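PDB 5XEI: chromosome partition protein Smc, which is probably required for chromosome condensation and partitioning as an ATP-hydrolysing, DNA-binding SMC homodimer, here reduced to its head domain with part of the coiled coil. Local coordinates for residues P23-S37 and M485-M497. Residues are numbered along the deposited sequence; the frame is centred on the assembly and turned at random.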
ATOM      1  N   PRO A  23       6.346  -4.472 -41.383  1.00 53.94           N
ATOM      2  CA  PRO A  23       5.336  -3.455 -41.083  1.00 56.73           C
ATOM      3  C   PRO A  23       3.989  -4.104 -40.816  1.00 55.68           C
ATOM      4  O   PRO A  23       3.650  -5.163 -41.353  1.00 58.90           O
ATOM      5  CB  PRO A  23       5.318  -2.627 -42.373  1.00 55.92           C
ATOM      6  CG  PRO A  23       5.532  -3.707 -43.448  1.00 57.25           C
ATOM      7  CD  PRO A  23       6.381  -4.799 -42.821  1.00 53.54           C
ATOM      8  N   PHE A  24       3.210  -3.452 -39.961  1.00 50.40           N
ATOM      9  CA  PHE A  24       1.981  -4.032 -39.445  1.00 49.02           C
ATOM     10  C   PHE A  24       0.802  -3.116 -39.725  1.00 51.02           C
ATOM     11  O   PHE A  24       0.863  -1.911 -39.450  1.00 53.15           O
ATOM     12  CB  PHE A  24       2.104  -4.290 -37.946  1.00 48.42           C
ATOM     13  CG  PHE A  24       2.945  -5.475 -37.621  1.00 50.23           C
ATOM     14  CD1 PHE A  24       2.693  -6.696 -38.231  1.00 49.51           C
ATOM     15  CD2 PHE A  24       3.997  -5.373 -36.736  1.00 48.03           C
ATOM     16  CE1 PHE A  24       3.460  -7.798 -37.948  1.00 44.87           C
ATOM     17  CE2 PHE A  24       4.774  -6.469 -36.454  1.00 50.83           C
ATOM     18  CZ  PHE A  24       4.507  -7.686 -37.064  1.00 51.04           C
ATOM     19  N   SER A  25      -0.262  -3.692 -40.276  1.00 50.14           N
ATOM     20  CA  SER A  25      -1.544  -3.013 -40.339  1.00 48.67           C
ATOM     21  C   SER A  25      -1.999  -2.633 -38.931  1.00 54.08           C
ATOM     22  O   SER A  25      -1.731  -3.347 -37.952  1.00 51.05           O
ATOM     23  CB  SER A  25      -2.576  -3.922 -41.026  1.00 52.83           C
ATOM     24  OG  SER A  25      -3.908  -3.458 -40.883  1.00 58.53           O
ATOM     25  N   LYS A  26      -2.675  -1.477 -38.830  1.00 51.73           N
ATOM     26  CA  LYS A  26      -3.308  -1.098 -37.571  1.00 48.71           C
ATOM     27  C   LYS A  26      -4.397  -2.086 -37.175  1.00 50.90           C
ATOM     28  O   LYS A  26      -4.674  -2.248 -35.983  1.00 55.21           O
ATOM     29  CB  LYS A  26      -3.883   0.308 -37.670  1.00 46.94           C
ATOM     30  CG  LYS A  26      -4.314   0.925 -36.329  1.00 56.93           C
ATOM     31  CD  LYS A  26      -5.147   2.196 -36.571  1.00 56.56           C
ATOM     32  CE  LYS A  26      -5.101   3.182 -35.422  1.00 54.42           C
ATOM     33  NZ  LYS A  26      -5.464   4.558 -35.909  1.00 59.99           N
ATOM     34  N   GLY A  27      -5.004  -2.770 -38.135  1.00 45.35           N
ATOM     35  CA  GLY A  27      -5.963  -3.784 -37.773  1.00 51.65           C
ATOM     36  C   GLY A  27      -5.440  -5.201 -37.874  1.00 52.67           C
ATOM     37  O   GLY A  27      -4.643  -5.655 -37.050  1.00 56.46           O
ATOM     38  N   PHE A  28      -5.887  -5.905 -38.893  1.00 50.41           N
ATOM     39  CA  PHE A  28      -5.667  -7.331 -39.036  1.00 47.23           C
ATOM     40  C   PHE A  28      -4.504  -7.514 -40.009  1.00 50.00           C
ATOM     41  O   PHE A  28      -4.649  -7.241 -41.200  1.00 53.52           O
ATOM     42  CB  PHE A  28      -6.970  -7.954 -39.532  1.00 45.57           C
ATOM     43  CG  PHE A  28      -6.981  -9.446 -39.587  1.00 50.78           C
ATOM     44  CD1 PHE A  28      -5.870 -10.196 -39.257  1.00 46.82           C
ATOM     45  CD2 PHE A  28      -8.135 -10.108 -39.977  1.00 50.43           C
ATOM     46  CE1 PHE A  28      -5.908 -11.580 -39.331  1.00 44.84           C
ATOM     47  CE2 PHE A  28      -8.175 -11.488 -40.045  1.00 53.22           C
ATOM     48  CZ  PHE A  28      -7.055 -12.225 -39.716  1.00 48.93           C
ATOM     49  N   THR A  29      -3.342  -7.931 -39.503  1.00 46.58           N
ATOM     50  CA  THR A  29      -2.251  -8.411 -40.343  1.00 43.49           C
ATOM     51  C   THR A  29      -2.141  -9.920 -40.184  1.00 45.00           C
ATOM     52  O   THR A  29      -2.314 -10.447 -39.081  1.00 45.10           O
ATOM     53  CB  THR A  29      -0.906  -7.765 -39.980  1.00 44.72           C
ATOM     54  OG1 THR A  29      -1.001  -6.347 -40.103  1.00 41.47           O
ATOM     55  CG2 THR A  29       0.222  -8.265 -40.885  1.00 42.29           C
ATOM     56  N   ALA A  30      -1.838 -10.613 -41.281  1.00 47.18           N
ATOM     57  CA  ALA A  30      -1.716 -12.067 -41.280  1.00 48.57           C
ATOM     58  C   ALA A  30      -0.334 -12.491 -41.776  1.00 51.55           C
ATOM     59  O   ALA A  30       0.026 -12.247 -42.935  1.00 40.83           O
ATOM     60  CB  ALA A  30      -2.811 -12.697 -42.140  1.00 51.85           C
ATOM     61  N   ILE A  31       0.429 -13.139 -40.899  1.00 50.78           N
ATOM     62  CA  ILE A  31       1.674 -13.797 -41.273  1.00 49.63           C
ATOM     63  C   ILE A  31       1.342 -15.191 -41.802  1.00 53.05           C
ATOM     64  O   ILE A  31       0.756 -16.012 -41.082  1.00 47.94           O
ATOM     65  CB  ILE A  31       2.635 -13.894 -40.080  1.00 47.59           C
ATOM     66  CG1 ILE A  31       2.696 -12.583 -39.265  1.00 43.82           C
ATOM     67  CG2 ILE A  31       3.998 -14.321 -40.573  1.00 46.67           C
ATOM     68  CD1 ILE A  31       3.170 -11.401 -40.025  1.00 43.45           C
ATOM     69  N   VAL A  32       1.730 -15.469 -43.055  1.00 52.43           N
ATOM     70  CA  VAL A  32       1.482 -16.771 -43.670  1.00 55.41           C
ATOM     71  C   VAL A  32       2.760 -17.308 -44.298  1.00 54.45           C
ATOM     72  O   VAL A  32       3.660 -16.558 -44.685  1.00 53.14           O
ATOM     73  CB  VAL A  32       0.352 -16.743 -44.723  1.00 52.74           C
ATOM     74  CG1 VAL A  32      -0.938 -16.291 -44.079  1.00 53.49           C
ATOM     75  CG2 VAL A  32       0.729 -15.856 -45.900  1.00 42.38           C
ATOM     76  N   GLY A  33       2.813 -18.628 -44.399  1.00 47.68           N
ATOM     77  CA  GLY A  33       3.957 -19.371 -44.879  1.00 39.74           C
ATOM     78  C   GLY A  33       3.839 -20.818 -44.468  1.00 46.05           C
ATOM     79  O   GLY A  33       3.051 -21.182 -43.592  1.00 47.00           O
ATOM     80  N   ALA A  34       4.649 -21.663 -45.109  1.00 46.84           N
ATOM     81  CA  ALA A  34       4.522 -23.099 -44.901  1.00 48.17           C
ATOM     82  C   ALA A  34       5.137 -23.518 -43.572  1.00 54.60           C
ATOM     83  O   ALA A  34       5.844 -22.748 -42.907  1.00 56.20           O
ATOM     84  CB  ALA A  34       5.191 -23.876 -46.033  1.00 52.80           C
ATOM     85  N   ASN A  35       4.876 -24.774 -43.200  1.00 53.99           N
ATOM     86  CA  ASN A  35       5.505 -25.376 -42.025  1.00 55.38           C
ATOM     87  C   ASN A  35       7.022 -25.252 -42.104  1.00 51.50           C
ATOM     88  O   ASN A  35       7.647 -25.788 -43.021  1.00 46.88           O
ATOM     89  CB  ASN A  35       5.116 -26.849 -41.914  1.00 60.64           C
ATOM     90  CG  ASN A  35       3.619 -27.052 -41.844  1.00 71.54           C
ATOM     91  OD1 ASN A  35       2.933 -26.403 -41.045  1.00 70.01           O
ATOM     92  ND2 ASN A  35       3.093 -27.945 -42.698  1.00 69.06           N
ATOM     93  N   GLY A  36       7.616 -24.566 -41.130  1.00 55.51           N
ATOM     94  CA  GLY A  36       9.055 -24.388 -41.140  1.00 50.26           C
ATOM     95  C   GLY A  36       9.545 -23.299 -42.062  1.00 43.77           C
ATOM     96  O   GLY A  36      10.733 -23.257 -42.388  1.00 50.39           O
ATOM     97  N   SER A  37       8.659 -22.432 -42.530  1.00 43.67           N
ATOM     98  CA  SER A  37       9.123 -21.215 -43.165  1.00 43.80           C
ATOM     99  C   SER A  37       9.692 -20.256 -42.149  1.00 49.89           C
ATOM    100  O   SER A  37      10.282 -19.239 -42.543  1.00 46.45           O
ATOM    101  CB  SER A  37       7.976 -20.524 -43.892  1.00 47.92           C
ATOM    102  OG  SER A  37       7.064 -19.969 -42.952  1.00 43.36           O
ATOM    103  N   MET A 485      -8.608 -17.564 -43.087  1.00 62.36           N
ATOM    104  CA  MET A 485      -8.033 -16.553 -42.207  1.00 59.79           C
ATOM    105  C   MET A 485      -7.344 -15.463 -43.014  1.00 61.79           C
ATOM    106  O   MET A 485      -7.542 -14.268 -42.763  1.00 64.76           O
ATOM    107  CB  MET A 485      -7.054 -17.201 -41.236  1.00 54.76           C
ATOM    108  CG  MET A 485      -6.651 -16.258 -40.136  1.00 63.11           C
ATOM    109  SD  MET A 485      -8.005 -15.916 -38.987  1.00 69.64           S
ATOM    110  CE  MET A 485      -8.052 -17.478 -38.089  1.00 50.47           C
ATOM    111  N   MET A 486      -6.522 -15.865 -43.985  1.00 63.24           N
ATOM    112  CA  MET A 486      -5.924 -14.926 -44.929  1.00 64.58           C
ATOM    113  C   MET A 486      -6.953 -14.004 -45.555  1.00 60.30           C
ATOM    114  O   MET A 486      -6.659 -12.840 -45.856  1.00 58.33           O
ATOM    115  CB  MET A 486      -5.238 -15.700 -46.044  1.00 67.10           C
ATOM    116  CG  MET A 486      -3.777 -15.702 -46.005  1.00 63.77           C
ATOM    117  SD  MET A 486      -3.257 -16.886 -47.245  1.00 74.63           S
ATOM    118  CE  MET A 486      -3.460 -18.424 -46.336  1.00 70.10           C
ATOM    119  N   ALA A 487      -8.159 -14.522 -45.787  1.00 65.28           N
ATOM    120  CA  ALA A 487      -9.100 -13.875 -46.690  1.00 62.12           C
ATOM    121  C   ALA A 487      -9.555 -12.517 -46.159  1.00 68.79           C
ATOM    122  O   ALA A 487      -9.731 -11.564 -46.934  1.00 67.38           O
ATOM    123  CB  ALA A 487     -10.288 -14.800 -46.917  1.00 58.59           C
ATOM    124  N   ASN A 488      -9.738 -12.399 -44.844  1.00 67.98           N
ATOM    125  CA  ASN A 488     -10.230 -11.159 -44.257  1.00 62.88           C
ATOM    126  C   ASN A 488      -9.131 -10.229 -43.771  1.00 61.42           C
ATOM    127  O   ASN A 488      -9.441  -9.117 -43.330  1.00 66.29           O
ATOM    128  CB  ASN A 488     -11.165 -11.455 -43.086  1.00 57.40           C
ATOM    129  CG  ASN A 488     -12.165 -12.517 -43.409  1.00 70.34           C
ATOM    130  OD1 ASN A 488     -11.837 -13.707 -43.455  1.00 75.34           O
ATOM    131  ND2 ASN A 488     -13.397 -12.098 -43.670  1.00 74.82           N
ATOM    132  N   ALA A 489      -7.873 -10.639 -43.807  1.00 50.62           N
ATOM    133  CA  ALA A 489      -6.849  -9.727 -43.331  1.00 58.97           C
ATOM    134  C   ALA A 489      -6.854  -8.457 -44.170  1.00 55.61           C
ATOM    135  O   ALA A 489      -7.246  -8.461 -45.340  1.00 53.17           O
ATOM    136  CB  ALA A 489      -5.472 -10.389 -43.375  1.00 63.43           C
ATOM    137  N   ASP A 490      -6.457  -7.355 -43.537  1.00 51.42           N
ATOM    138  CA  ASP A 490      -6.230  -6.105 -44.253  1.00 48.88           C
ATOM    139  C   ASP A 490      -4.896  -6.122 -44.974  1.00 50.79           C
ATOM    140  O   ASP A 490      -4.737  -5.456 -46.000  1.00 52.21           O
ATOM    141  CB  ASP A 490      -6.250  -4.904 -43.296  1.00 49.52           C
ATOM    142  CG  ASP A 490      -7.458  -4.892 -42.364  1.00 67.83           C
ATOM    143  OD1 ASP A 490      -7.813  -5.957 -41.808  1.00 71.30           O
ATOM    144  OD2 ASP A 490      -8.056  -3.805 -42.189  1.00 76.10           O
ATOM    145  N   LYS A 491      -3.922  -6.835 -44.415  1.00 56.80           N
ATOM    146  CA  LYS A 491      -2.582  -6.962 -44.962  1.00 52.95           C
ATOM    147  C   LYS A 491      -2.123  -8.397 -44.749  1.00 53.52           C
ATOM    148  O   LYS A 491      -2.489  -9.033 -43.755  1.00 53.52           O
ATOM    149  CB  LYS A 491      -1.604  -5.985 -44.299  1.00 51.14           C
ATOM    150  CG  LYS A 491      -0.137  -6.404 -44.420  1.00 59.66           C
ATOM    151  CD  LYS A 491       0.838  -5.401 -43.779  1.00 61.40           C
ATOM    152  CE  LYS A 491       0.872  -4.098 -44.557  1.00 65.45           C
ATOM    153  NZ  LYS A 491       2.030  -3.255 -44.199  1.00 65.81           N
ATOM    154  N   ILE A 492      -1.355  -8.914 -45.707  1.00 53.13           N
ATOM    155  CA  ILE A 492      -0.761 -10.242 -45.624  1.00 48.87           C
ATOM    156  C   ILE A 492       0.748 -10.096 -45.762  1.00 55.37           C
ATOM    157  O   ILE A 492       1.233  -9.417 -46.676  1.00 60.83           O
ATOM    158  CB  ILE A 492      -1.317 -11.192 -46.698  1.00 52.31           C
ATOM    159  CG1 ILE A 492      -2.846 -11.246 -46.619  1.00 53.37           C
ATOM    160  CG2 ILE A 492      -0.738 -12.585 -46.531  1.00 46.33           C
ATOM    161  CD1 ILE A 492      -3.511 -11.688 -47.911  1.00 60.83           C
ATOM    162  N   ILE A 493       1.480 -10.703 -44.833  1.00 54.48           N
ATOM    163  CA  ILE A 493       2.934 -10.792 -44.874  1.00 47.55           C
ATOM    164  C   ILE A 493       3.269 -12.244 -45.177  1.00 48.40           C
ATOM    165  O   ILE A 493       2.791 -13.156 -44.486  1.00 42.71           O
ATOM    166  CB  ILE A 493       3.579 -10.354 -43.540  1.00 47.78           C
ATOM    167  CG1 ILE A 493       3.337  -8.870 -43.223  1.00 44.78           C
ATOM    168  CG2 ILE A 493       5.058 -10.707 -43.505  1.00 50.18           C
ATOM    169  CD1 ILE A 493       3.992  -7.908 -44.170  1.00 52.66           C
ATOM    170  N   GLY A 494       4.077 -12.464 -46.209  1.00 54.36           N
ATOM    171  CA  GLY A 494       4.536 -13.794 -46.553  1.00 42.08           C
ATOM    172  C   GLY A 494       5.911 -14.055 -45.975  1.00 45.82           C
ATOM    173  O   GLY A 494       6.743 -13.150 -45.883  1.00 45.48           O
ATOM    174  N   VAL A 495       6.146 -15.313 -45.588  1.00 43.91           N
ATOM    175  CA  VAL A 495       7.386 -15.727 -44.940  1.00 45.21           C
ATOM    176  C   VAL A 495       7.786 -17.076 -45.521  1.00 42.74           C
ATOM    177  O   VAL A 495       7.064 -18.058 -45.356  1.00 47.42           O
ATOM    178  CB  VAL A 495       7.237 -15.827 -43.419  1.00 48.24           C
ATOM    179  CG1 VAL A 495       8.453 -16.567 -42.801  1.00 49.84           C
ATOM    180  CG2 VAL A 495       7.094 -14.448 -42.824  1.00 43.87           C
ATOM    181  N   SER A 496       8.938 -17.132 -46.181  1.00 48.84           N
ATOM    182  CA  SER A 496       9.418 -18.359 -46.815  1.00 56.85           C
ATOM    183  C   SER A 496      10.907 -18.542 -46.550  1.00 52.06           C
ATOM    184  O   SER A 496      11.601 -17.580 -46.208  1.00 51.53           O
ATOM    185  CB  SER A 496       9.196 -18.316 -48.324  1.00 50.32           C
ATOM    186  OG  SER A 496       9.806 -17.141 -48.851  1.00 55.45           O
ATOM    187  N   MET A 497      11.412 -19.761 -46.800  1.00 56.90           N
ATOM    188  CA  MET A 497      12.813 -20.111 -46.553  1.00 58.36           C
ATOM    189  C   MET A 497      13.472 -20.584 -47.863  1.00 60.99           C
ATOM    190  O   MET A 497      12.974 -21.512 -48.506  1.00 55.46           O
ATOM    191  CB  MET A 497      12.914 -21.184 -45.456  1.00 53.71           C
ATOM    192  CG  MET A 497      14.241 -21.205 -44.713  1.00 59.30           C
ATOM    193  SD  MET A 497      14.374 -22.255 -43.244  1.00 73.66           S
ATOM    194  CE  MET A 497      14.042 -21.154 -41.866  1.00 62.47           C
TER
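A30 and V32 bond through their backbone N and O to the parallel strand 491-497: A30 N to K491 O, I493 N to A30 O, V32 N to I493 O and V495 N to V32 O. The straightest bond, V32 N to I493 O, is 2.9 Å long with 167° at the hydrogen. Packing is close on the face bearing A30, V32 and I492, where the end of helix 483-488 packs through M486 against V32. Small A30 lets its CB meet A489 CB at 3.7 Å, while branched V32 splits its methyls, CG1 against M486 CG at 3.5 Å and CG2 against I492 CG2. The F28 ring, swung out with CG anti to the backbone N (chi1 -173°), takes A489 CA over one face, 3.9 Å from the ring centroid, a CH-pi contact; M485 SD approaches the ring edge in a Met-aromatic contact. F28 also touches I467 of helix 457-470. Strand 28-32 runs between strands 475-480 and 491-498 and leads into the P-loop of this ABC-type ATPase head, whose residues from A34 to N41 are predicted to bind ATP. The type II turn A34-S37 begins that loop; G36, with its positive phi, suits the turn. S37 OG stands 3.7 Å from V495 CG1. On the other face, I31 CD1 packs on I493 CB at 3.7 Å, and T29 CG2 touches I493 CG1. Toward solvent the contact thins: K491 spends its aliphatic chain beside T29 and brings NZ to P23 CG, whereas exposed D490 offers OD1 to F28 N through a weak bond, though its backbone N bonds F28 O at 3.0 Å.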